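Local coordinates for protein metallocarboxypeptidase (Trypanosoma cruzi, PDB 3DWC) that probably releases single C-terminal amino acids, proline excepted, from peptides with broad specificity, as a metal-dependent carboxypeptidase of the M32 family, at residues E142-R146 with A157-I161; F218-W223 with F314-L318; G229-S235 with V247-Y253. One frame throughout, in Å; residues are numbered along the deposited sequence.

Interaction 1: E142-R146 with A157-I161; sequences EGKLR and ALVDI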
loop_
_atom_site.group_PDB
_atom_site.type_symbol
_atom_site.label_atom_id
_atom_site.label_comp_id
_atom_site.label_asym_id
_atom_site.label_seq_id
_atom_site.Cartn_x
_atom_site.Cartn_y
_atom_site.Cartn_z
ATOM N N GLU B 142 11.992 31.977 -0.039
ATOM C CA GLU B 142 12.379 30.702 0.558
ATOM C C GLU B 142 13.882 30.647 0.860
ATOM O O GLU B 142 14.273 30.364 1.990
ATOM C CB GLU B 142 11.952 29.521 -0.319
ATOM C CG GLU B 142 12.122 28.177 0.399
ATOM C CD GLU B 142 11.470 27.001 -0.315
ATOM O OE1 GLU B 142 10.736 27.221 -1.297
ATOM O OE2 GLU B 142 11.700 25.843 0.116
ATOM N N GLY B 143 14.713 30.958 -0.132
ATOM C CA GLY B 143 16.169 30.998 0.056
ATOM C C GLY B 143 16.593 31.778 1.276
ATOM O O GLY B 143 17.418 31.311 2.088
ATOM N N LYS B 144 16.040 32.977 1.428
ATOM C CA LYS B 144 16.388 33.809 2.573
ATOM C C LYS B 144 16.048 33.147 3.922
ATOM O O LYS B 144 16.853 33.168 4.861
ATOM C CB LYS B 144 15.718 35.178 2.454
ATOM C CG LYS B 144 16.418 36.115 1.488
ATOM C CD LYS B 144 15.779 37.508 1.508
ATOM C CE LYS B 144 16.294 38.391 0.366
ATOM N NZ LYS B 144 16.117 37.752 -0.985
ATOM N N LEU B 145 14.853 32.569 4.009
ATOM C CA LEU B 145 14.407 31.871 5.220
ATOM C C LEU B 145 15.338 30.703 5.542
ATOM O O LEU B 145 15.814 30.571 6.666
ATOM C CB LEU B 145 12.960 31.361 5.038
ATOM C CG LEU B 145 11.767 32.239 5.471
ATOM C CD1 LEU B 145 12.160 33.689 5.794
ATOM C CD2 LEU B 145 10.644 32.181 4.425
ATOM N N ARG B 146 15.600 29.863 4.540
ATOM C CA ARG B 146 16.479 28.703 4.725
ATOM C C ARG B 146 17.922 29.180 5.023
ATOM O O ARG B 146 18.621 28.595 5.856
ATOM C CB ARG B 146 16.410 27.748 3.522
ATOM C CG ARG B 146 15.023 27.607 2.896
ATOM C CD ARG B 146 14.787 26.277 2.208
ATOM N NE ARG B 146 14.398 25.291 3.190
ATOM C CZ ARG B 146 13.335 24.494 3.136
ATOM N NH1 ARG B 146 12.512 24.497 2.112
ATOM N NH2 ARG B 146 13.115 23.670 4.140
ATOM N N ALA B 157 21.185 28.196 -0.128
ATOM C CA ALA B 157 20.285 27.663 0.915
ATOM C C ALA B 157 19.311 26.659 0.310
ATOM O O ALA B 157 18.954 25.653 0.950
ATOM C CB ALA B 157 19.544 28.816 1.641
ATOM N N LEU B 158 18.916 26.886 -0.944
ATOM C CA LEU B 158 17.986 25.995 -1.622
ATOM C C LEU B 158 18.681 24.720 -2.144
ATOM O O LEU B 158 18.177 23.611 -1.965
ATOM C CB LEU B 158 17.233 26.723 -2.733
ATOM C CG LEU B 158 16.175 27.765 -2.283
ATOM C CD1 LEU B 158 15.787 28.659 -3.456
ATOM C CD2 LEU B 158 14.925 27.111 -1.691
ATOM N N VAL B 159 19.841 24.875 -2.771
ATOM C CA VAL B 159 20.585 23.711 -3.260
ATOM C C VAL B 159 20.926 22.773 -2.090
ATOM O O VAL B 159 20.896 21.553 -2.230
ATOM C CB VAL B 159 21.849 24.127 -4.027
ATOM C CG1 VAL B 159 22.732 22.902 -4.326
ATOM C CG2 VAL B 159 21.447 24.879 -5.339
ATOM N N ASP B 160 21.206 23.370 -0.938
ATOM C CA ASP B 160 21.483 22.653 0.294
ATOM C C ASP B 160 20.371 21.695 0.715
ATOM O O ASP B 160 20.659 20.741 1.404
ATOM C CB ASP B 160 21.748 23.655 1.427
ATOM C CG ASP B 160 22.251 22.986 2.712
ATOM O OD1 ASP B 160 23.436 22.583 2.772
ATOM O OD2 ASP B 160 21.450 22.865 3.669
ATOM N N ILE B 161 19.126 21.945 0.308
ATOM C CA ILE B 161 18.027 21.034 0.610
ATOM C C ILE B 161 18.342 19.629 0.071
ATOM O O ILE B 161 18.149 18.602 0.763
ATOM C CB ILE B 161 16.661 21.542 0.010
ATOM C CG1 ILE B 161 16.262 22.885 0.590
ATOM C CG2 ILE B 161 15.523 20.535 0.260
ATOM C CD1 ILE B 161 15.040 23.550 -0.147
#
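Leu158 pushes its CD2 methyl against the aliphatic flank of Glu142, with CD2 3.7 Å from Glu142 CG, and the two side chains cross at about a right angle. Glu142 runs out fully extended, its CG opposed to the backbone N (chi1 -170°), which lays the methylenes along the leucine and carries the carboxylate toward Arg146, one turn further along the same helix. Arg146 comes to meet it by folding at chi3 (83°). Its NH1 donates within the guanidinium plane to the anti lone pair of Glu142 OE2, a bent salt bridge modelled at only 2.5 Å, so its exact length is uncertain.

Ile161 lies over one face of this guanidinium, displaced toward its rim; CD1 is 3.5 Å from Arg146 NH1 and also touches CD of the arginine. The carboxylate thus meets the guanidinium at its edge, while Ile161 covers one face. These side chains belong to consecutive helices, 125-147 and 154-162, whose short segments cross at 78° with axes 9.0 Å apart, an arrangement resembling an alpha-alpha corner.

The two segments come closest at small residues: the CA atoms of Gly143 and Ala157 are 5.4 Å apart, and Ala157 CB sits 3.3 Å from Gly143 O. The same methyl meets the base of Arg146, CB to CB at 3.8 Å. Leu158 CG rests 4.0 Å from Gly143 CA, while its CD2 branch reaches past the glycine to Glu142 and Arg146 CD. The second carboxylate oxygen, Glu142 OE1, forms a salt bridge with Lys105 of helix 99-122, and Phe101 of that helix packs on the Glu142 side chain. Leu97, in the preceding loop, touches Arg146.

Interaction 2: F218-W223 with F314-L318; sequences FFMDVW and FMEFL
Phe219 and Phe314 point at each other from opposite helices, Phe219 CE1 lying 3.5 Å from Phe314 CZ. Their rings meet obliquely, planes at 53°. Phe317 slides past Phe219 in the opposite direction, and its ring is turned almost perpendicular (83°); Phe219 CE1 approaches the edge of Phe317, near its plane, 3.6 Å from CE2. A single corner of Phe219 therefore wedges between two rings of helix 312-326, while its CZ rests 3.7 Å from Leu318 CD1.

Trp223, just past the end of helix 209-222, extends the aromatic cluster: its CH2 is 3.9 Å from Phe314 CE1, the planes inclined at 61°. Phe218 also brings its ring edge to Phe317, Phe218 CE2 lying 3.9 Å from Phe317 CE2, and Val222 CG2 reaches that same atom from the other side of the Phe317 plane. Long side chains bridge helices whose segment axes stay 13.7 Å apart.

Trp223 also packs on Ile266 and Thr269 of helix 259-276, the helix carrying the cobalt-binding histidines, and Phe317 has a cation-pi partner in Arg321. With no hydrogen bond between the segments, this largely buried junction depends on ring shape and apolar contact.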
loop_
_atom_site.group_PDB
_atom_site.type_symbol
_atom_site.label_atom_id
_atom_site.label_comp_id
_atom_site.label_asym_id
_atom_site.label_seq_id
_atom_site.Cartn_x
_atom_site.Cartn_y
_atom_site.Cartn_z
ATOM N N PHE B 218 15.494 -10.299 -14.598
ATOM C CA PHE B 218 16.744 -11.016 -14.764
ATOM C C PHE B 218 17.869 -10.042 -14.458
ATOM O O PHE B 218 18.786 -10.370 -13.733
ATOM C CB PHE B 218 16.908 -11.595 -16.169
ATOM C CG PHE B 218 18.272 -12.164 -16.411
ATOM C CD1 PHE B 218 18.629 -13.379 -15.875
ATOM C CD2 PHE B 218 19.219 -11.458 -17.139
ATOM C CE1 PHE B 218 19.901 -13.885 -16.061
ATOM C CE2 PHE B 218 20.472 -11.960 -17.339
ATOM C CZ PHE B 218 20.822 -13.173 -16.821
ATOM N N PHE B 219 17.764 -8.812 -14.957
ATOM C CA PHE B 219 18.793 -7.847 -14.676
ATOM C C PHE B 219 18.814 -7.347 -13.259
ATOM O O PHE B 219 19.907 -7.159 -12.700
ATOM C CB PHE B 219 18.891 -6.758 -15.734
ATOM C CG PHE B 219 19.559 -7.236 -16.994
ATOM C CD1 PHE B 219 20.946 -7.273 -17.082
ATOM C CD2 PHE B 219 18.812 -7.658 -18.092
ATOM C CE1 PHE B 219 21.580 -7.729 -18.258
ATOM C CE2 PHE B 219 19.422 -8.077 -19.241
ATOM C CZ PHE B 219 20.812 -8.125 -19.331
ATOM N N MET B 220 17.648 -7.239 -12.621
ATOM C CA MET B 220 17.632 -6.972 -11.219
ATOM C C MET B 220 18.371 -8.104 -10.445
ATOM O O MET B 220 19.094 -7.812 -9.488
ATOM C CB MET B 220 16.200 -6.819 -10.734
ATOM C CG MET B 220 15.536 -5.576 -11.316
ATOM S SD MET B 220 13.837 -5.390 -10.859
ATOM C CE MET B 220 13.952 -4.857 -9.137
ATOM N N ASP B 221 18.224 -9.367 -10.869
ATOM C CA ASP B 221 19.037 -10.475 -10.304
ATOM C C ASP B 221 20.553 -10.340 -10.546
ATOM O O ASP B 221 21.385 -10.647 -9.669
ATOM C CB ASP B 221 18.578 -11.832 -10.861
ATOM C CG ASP B 221 17.227 -12.281 -10.305
ATOM O OD1 ASP B 221 16.755 -11.745 -9.263
ATOM O OD2 ASP B 221 16.641 -13.210 -10.913
ATOM N N VAL B 222 20.926 -9.876 -11.741
ATOM C CA VAL B 222 22.322 -9.587 -12.061
ATOM C C VAL B 222 22.864 -8.542 -11.085
ATOM O O VAL B 222 23.983 -8.657 -10.639
ATOM C CB VAL B 222 22.493 -9.135 -13.549
ATOM C CG1 VAL B 222 23.891 -8.589 -13.831
ATOM C CG2 VAL B 222 22.104 -10.291 -14.514
ATOM N N TRP B 223 22.054 -7.534 -10.726
ATOM C CA TRP B 223 22.486 -6.555 -9.709
ATOM C C TRP B 223 22.306 -7.012 -8.241
ATOM O O TRP B 223 22.483 -6.232 -7.302
ATOM C CB TRP B 223 21.799 -5.196 -9.938
ATOM C CG TRP B 223 22.681 -4.248 -10.648
ATOM C CD1 TRP B 223 23.419 -3.258 -10.096
ATOM C CD2 TRP B 223 22.847 -4.129 -12.063
ATOM N NE1 TRP B 223 24.073 -2.548 -11.071
ATOM C CE2 TRP B 223 23.735 -3.067 -12.291
ATOM C CE3 TRP B 223 22.324 -4.815 -13.160
ATOM C CZ2 TRP B 223 24.143 -2.714 -13.535
ATOM C CZ3 TRP B 223 22.748 -4.456 -14.401
ATOM C CH2 TRP B 223 23.632 -3.408 -14.586
ATOM N N PHE B 314 29.161 -4.441 -21.337
ATOM C CA PHE B 314 27.823 -4.900 -21.005
ATOM C C PHE B 314 27.034 -5.314 -22.248
ATOM O O PHE B 314 26.170 -6.193 -22.181
ATOM C CB PHE B 314 27.139 -3.807 -20.253
ATOM C CG PHE B 314 25.822 -4.177 -19.679
ATOM C CD1 PHE B 314 25.741 -4.900 -18.539
ATOM C CD2 PHE B 314 24.660 -3.733 -20.274
ATOM C CE1 PHE B 314 24.527 -5.178 -17.957
ATOM C CE2 PHE B 314 23.429 -4.047 -19.718
ATOM C CZ PHE B 314 23.386 -4.765 -18.537
ATOM N N MET B 315 27.316 -4.695 -23.394
ATOM C CA MET B 315 26.652 -5.111 -24.632
ATOM C C MET B 315 26.936 -6.568 -24.966
ATOM O O MET B 315 26.120 -7.253 -25.590
ATOM C CB MET B 315 27.056 -4.187 -25.801
ATOM C CG MET B 315 26.603 -2.724 -25.632
ATOM S SD MET B 315 24.844 -2.488 -25.226
ATOM C CE MET B 315 24.887 -2.255 -23.467
ATOM N N GLU B 316 28.136 -7.015 -24.598
ATOM C CA GLU B 316 28.556 -8.376 -24.821
ATOM C C GLU B 316 27.756 -9.366 -24.009
ATOM O O GLU B 316 27.394 -10.439 -24.495
ATOM C CB GLU B 316 30.020 -8.529 -24.475
ATOM C CG GLU B 316 30.906 -7.677 -25.314
ATOM C CD GLU B 316 32.386 -8.001 -25.104
ATOM O OE1 GLU B 316 32.707 -9.200 -24.861
ATOM O OE2 GLU B 316 33.189 -7.038 -25.146
ATOM N N PHE B 317 27.496 -8.997 -22.751
ATOM C CA PHE B 317 26.535 -9.706 -21.946
ATOM C C PHE B 317 25.049 -9.559 -22.406
ATOM O O PHE B 317 24.280 -10.520 -22.414
ATOM C CB PHE B 317 26.661 -9.256 -20.501
ATOM C CG PHE B 317 25.888 -10.123 -19.550
ATOM C CD1 PHE B 317 26.380 -11.365 -19.154
ATOM C CD2 PHE B 317 24.677 -9.686 -19.028
ATOM C CE1 PHE B 317 25.659 -12.179 -18.264
ATOM C CE2 PHE B 317 23.959 -10.486 -18.129
ATOM C CZ PHE B 317 24.461 -11.736 -17.754
ATOM N N LEU B 318 24.643 -8.345 -22.752
ATOM C CA LEU B 318 23.252 -8.071 -23.087
ATOM C C LEU B 318 22.742 -8.747 -24.359
ATOM O O LEU B 318 21.634 -9.334 -24.381
ATOM C CB LEU B 318 23.040 -6.555 -23.221
ATOM C CG LEU B 318 21.633 -6.096 -23.638
ATOM C CD1 LEU B 318 20.584 -6.577 -22.635
ATOM C CD2 LEU B 318 21.600 -4.583 -23.844
#

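Interaction 3: G229-S235 with V247-Y253; sequences GGRLDVS and VRITTKY
Arg231 O accepts Ile249 N at 3.1 Å, and Ile249 O in turn receives Asp233 N, also at 3.1 Å and in the carbonyl plane. This alternation is that of parallel strands, running from Gly229 O, bound by Val247 N, to Ser235 N on Thr251 O. The axes of the two strand segments approach to 4.4 Å and run 15° apart.

On one face Arg231 and Arg248 lie side by side and point the same way. Arg231 CD sits over the guanidinium of Arg248, 3.7 Å from its NE, with the two guanidinium planes 64° apart. The bend of Arg231 at chi3 (62°) turns its guanidinium to Asp233, which it grips side-on: NE to OD2 at 2.9 Å and NH2 to OD1 at 3.0 Å, both in plane and on syn lone pairs. A water donating to Asp233 OD2 and to Ile249 O ties this salt bridge to the ladder.

Further along that face, Thr250 OG1 donates to Ser235 OG at 2.7 Å. Ser235 OG is also bonded to His237 O and Thr250 OG1 to Phe239 N, which locks this end to the linking loop. On the other face of the sheet, Leu232 CD1 packs on Ile249 CG1 at 3.9 Å, and Tyr253 reaches back to Leu232 and Val234.

Arg248 is held by Asp246, by a cation-pi contact with Trp28 and by Asp29 of the second subunit, whose Met33 O binds Arg231 NH1. Strand 246-251 is central in the small mixed sheet, parallel to 230-234 and antiparallel to 240-241. Helices 259-276 and 209-222 cover the face of Ile249, and helix 3-32 packs on the face of Arg248 and Thr250.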
loop_
_atom_site.group_PDB
_atom_site.type_symbol
_atom_site.label_atom_id
_atom_site.label_comp_id
_atom_site.label_asym_id
_atom_site.label_seq_id
_atom_site.Cartn_x
_atom_site.Cartn_y
_atom_site.Cartn_z
ATOM N N GLY B 229 13.076 -8.320 -0.073
ATOM C CA GLY B 229 13.070 -7.024 0.564
ATOM C C GLY B 229 12.768 -5.898 -0.413
ATOM O O GLY B 229 13.225 -4.780 -0.244
ATOM N N GLY B 230 11.971 -6.187 -1.425
ATOM C CA GLY B 230 11.628 -5.202 -2.427
ATOM C C GLY B 230 10.780 -5.780 -3.542
ATOM O O GLY B 230 10.477 -6.977 -3.536
ATOM N N ARG B 231 10.344 -4.916 -4.462
ATOM C CA ARG B 231 9.451 -5.347 -5.523
ATOM C C ARG B 231 9.771 -4.647 -6.819
ATOM O O ARG B 231 10.379 -3.577 -6.779
ATOM C CB ARG B 231 7.995 -5.016 -5.165
ATOM C CG ARG B 231 7.370 -5.780 -4.030
ATOM C CD ARG B 231 5.879 -5.280 -3.911
ATOM N NE ARG B 231 5.160 -5.597 -5.145
ATOM C CZ ARG B 231 4.598 -6.777 -5.402
ATOM N NH1 ARG B 231 4.534 -7.707 -4.476
ATOM N NH2 ARG B 231 3.988 -6.987 -6.572
ATOM N N LEU B 232 9.342 -5.236 -7.944
ATOM C CA LEU B 232 9.189 -4.514 -9.233
ATOM C C LEU B 232 7.719 -4.463 -9.676
ATOM O O LEU B 232 7.077 -5.463 -9.728
ATOM C CB LEU B 232 10.022 -5.173 -10.371
ATOM C CG LEU B 232 9.853 -4.655 -11.807
ATOM C CD1 LEU B 232 10.389 -3.245 -11.952
ATOM C CD2 LEU B 232 10.474 -5.556 -12.901
ATOM N N ASP B 233 7.219 -3.303 -10.063
ATOM C CA ASP B 233 5.812 -3.180 -10.547
ATOM C C ASP B 233 5.758 -2.146 -11.671
ATOM O O ASP B 233 6.789 -1.722 -12.137
ATOM C CB ASP B 233 4.898 -2.748 -9.388
ATOM C CG ASP B 233 4.765 -3.814 -8.340
ATOM O OD1 ASP B 233 4.104 -4.846 -8.615
ATOM O OD2 ASP B 233 5.352 -3.651 -7.253
ATOM N N VAL B 234 4.550 -1.719 -12.065
ATOM C CA VAL B 234 4.323 -0.767 -13.172
ATOM C C VAL B 234 3.712 0.576 -12.663
ATOM O O VAL B 234 2.836 0.584 -11.806
ATOM C CB VAL B 234 3.446 -1.434 -14.225
ATOM C CG1 VAL B 234 3.010 -0.448 -15.315
ATOM C CG2 VAL B 234 4.193 -2.626 -14.841
ATOM N N SER B 235 4.273 1.700 -13.102
ATOM C CA SER B 235 3.655 3.023 -12.944
ATOM C C SER B 235 3.878 3.854 -14.208
ATOM O O SER B 235 4.642 3.457 -15.076
ATOM C CB SER B 235 4.140 3.789 -11.711
ATOM O OG SER B 235 5.520 4.164 -11.782
ATOM N N VAL B 247 12.036 -2.074 -0.641
ATOM C CA VAL B 247 12.303 -1.063 -1.665
ATOM C C VAL B 247 11.563 -1.475 -2.931
ATOM O O VAL B 247 11.729 -2.579 -3.399
ATOM C CB VAL B 247 13.821 -0.926 -1.967
ATOM C CG1 VAL B 247 14.056 0.126 -3.187
ATOM C CG2 VAL B 247 14.537 -0.540 -0.752
ATOM N N ARG B 248 10.727 -0.594 -3.445
ATOM C CA ARG B 248 9.793 -0.892 -4.493
ATOM C C ARG B 248 10.045 0.094 -5.653
ATOM O O ARG B 248 9.848 1.304 -5.510
ATOM C CB ARG B 248 8.336 -0.779 -3.984
ATOM C CG ARG B 248 8.073 -1.714 -2.810
ATOM C CD ARG B 248 6.609 -1.849 -2.475
ATOM N NE ARG B 248 6.438 -2.714 -1.310
ATOM C CZ ARG B 248 5.256 -2.999 -0.795
ATOM N NH1 ARG B 248 4.176 -2.498 -1.341
ATOM N NH2 ARG B 248 5.160 -3.708 0.315
ATOM N N ILE B 249 10.463 -0.472 -6.784
ATOM C CA ILE B 249 10.750 0.249 -7.985
ATOM C C ILE B 249 9.691 -0.058 -9.042
ATOM O O ILE B 249 9.043 -1.081 -9.009
ATOM C CB ILE B 249 12.160 -0.066 -8.504
ATOM C CG1 ILE B 249 12.292 -1.468 -9.077
ATOM C CG2 ILE B 249 13.204 0.082 -7.414
ATOM C CD1 ILE B 249 13.564 -1.560 -9.901
ATOM N N THR B 250 9.514 0.855 -9.983
ATOM C CA THR B 250 8.572 0.633 -11.058
ATOM C C THR B 250 9.185 0.984 -12.419
ATOM O O THR B 250 10.290 1.561 -12.515
ATOM C CB THR B 250 7.354 1.500 -10.881
ATOM O OG1 THR B 250 7.759 2.848 -10.997
ATOM C CG2 THR B 250 6.712 1.265 -9.522
ATOM N N THR B 251 8.427 0.639 -13.456
ATOM C CA THR B 251 8.778 0.907 -14.822
ATOM C C THR B 251 7.498 0.861 -15.633
ATOM O O THR B 251 6.398 0.702 -15.124
ATOM C CB THR B 251 9.785 -0.133 -15.378
ATOM O OG1 THR B 251 10.290 0.316 -16.637
ATOM C CG2 THR B 251 9.098 -1.518 -15.581
ATOM N N LYS B 252 7.656 0.967 -16.927
ATOM C CA LYS B 252 6.512 1.071 -17.811
ATOM C C LYS B 252 6.991 0.469 -19.121
ATOM O O LYS B 252 8.147 0.629 -19.470
ATOM C CB LYS B 252 6.207 2.534 -17.970
ATOM C CG LYS B 252 4.895 2.864 -18.637
ATOM C CD LYS B 252 5.068 4.044 -19.599
ATOM C CE LYS B 252 5.630 5.316 -18.899
ATOM N NZ LYS B 252 5.857 6.488 -19.873
ATOM N N TYR B 253 6.115 -0.272 -19.788
ATOM C CA TYR B 253 6.472 -0.987 -20.990
ATOM C C TYR B 253 5.653 -0.543 -22.205
ATOM O O TYR B 253 4.457 -0.275 -22.092
ATOM C CB TYR B 253 6.281 -2.478 -20.796
ATOM C CG TYR B 253 7.001 -3.068 -19.609
ATOM C CD1 TYR B 253 6.313 -3.355 -18.442
ATOM C CD2 TYR B 253 8.332 -3.343 -19.658
ATOM C CE1 TYR B 253 6.930 -3.879 -17.366
ATOM C CE2 TYR B 253 8.987 -3.869 -18.565
ATOM C CZ TYR B 253 8.267 -4.143 -17.422
ATOM O OH TYR B 253 8.886 -4.679 -16.320
HETATM O O HOH W 1 7.010 -1.534 -6.977
#

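Interactions 2 and 3 adjoin, their centres 17 Å apart: Met220 sets its CE 3.4 Å from Ile249 CD1 and its SD 3.9 Å from Leu232 CB. Interaction 3 nests in the loop that interaction 2 closes. Interaction 3 lies against the active site, interaction 2 further back. The Ile249 side chain is about 4 Å from that of Glu268, the predicted proton donor/acceptor, and about 10 Å from the cobalt held by His267, His271 and Glu298; the side chains of Trp223 and Glu268 are about 10 Å apart. The Val222 side chain is about 8 Å from a bound glycine. Interaction 1 stands apart, with centre-to-centre distances of 40 Å to interaction 2 and 32 Å to interaction 3.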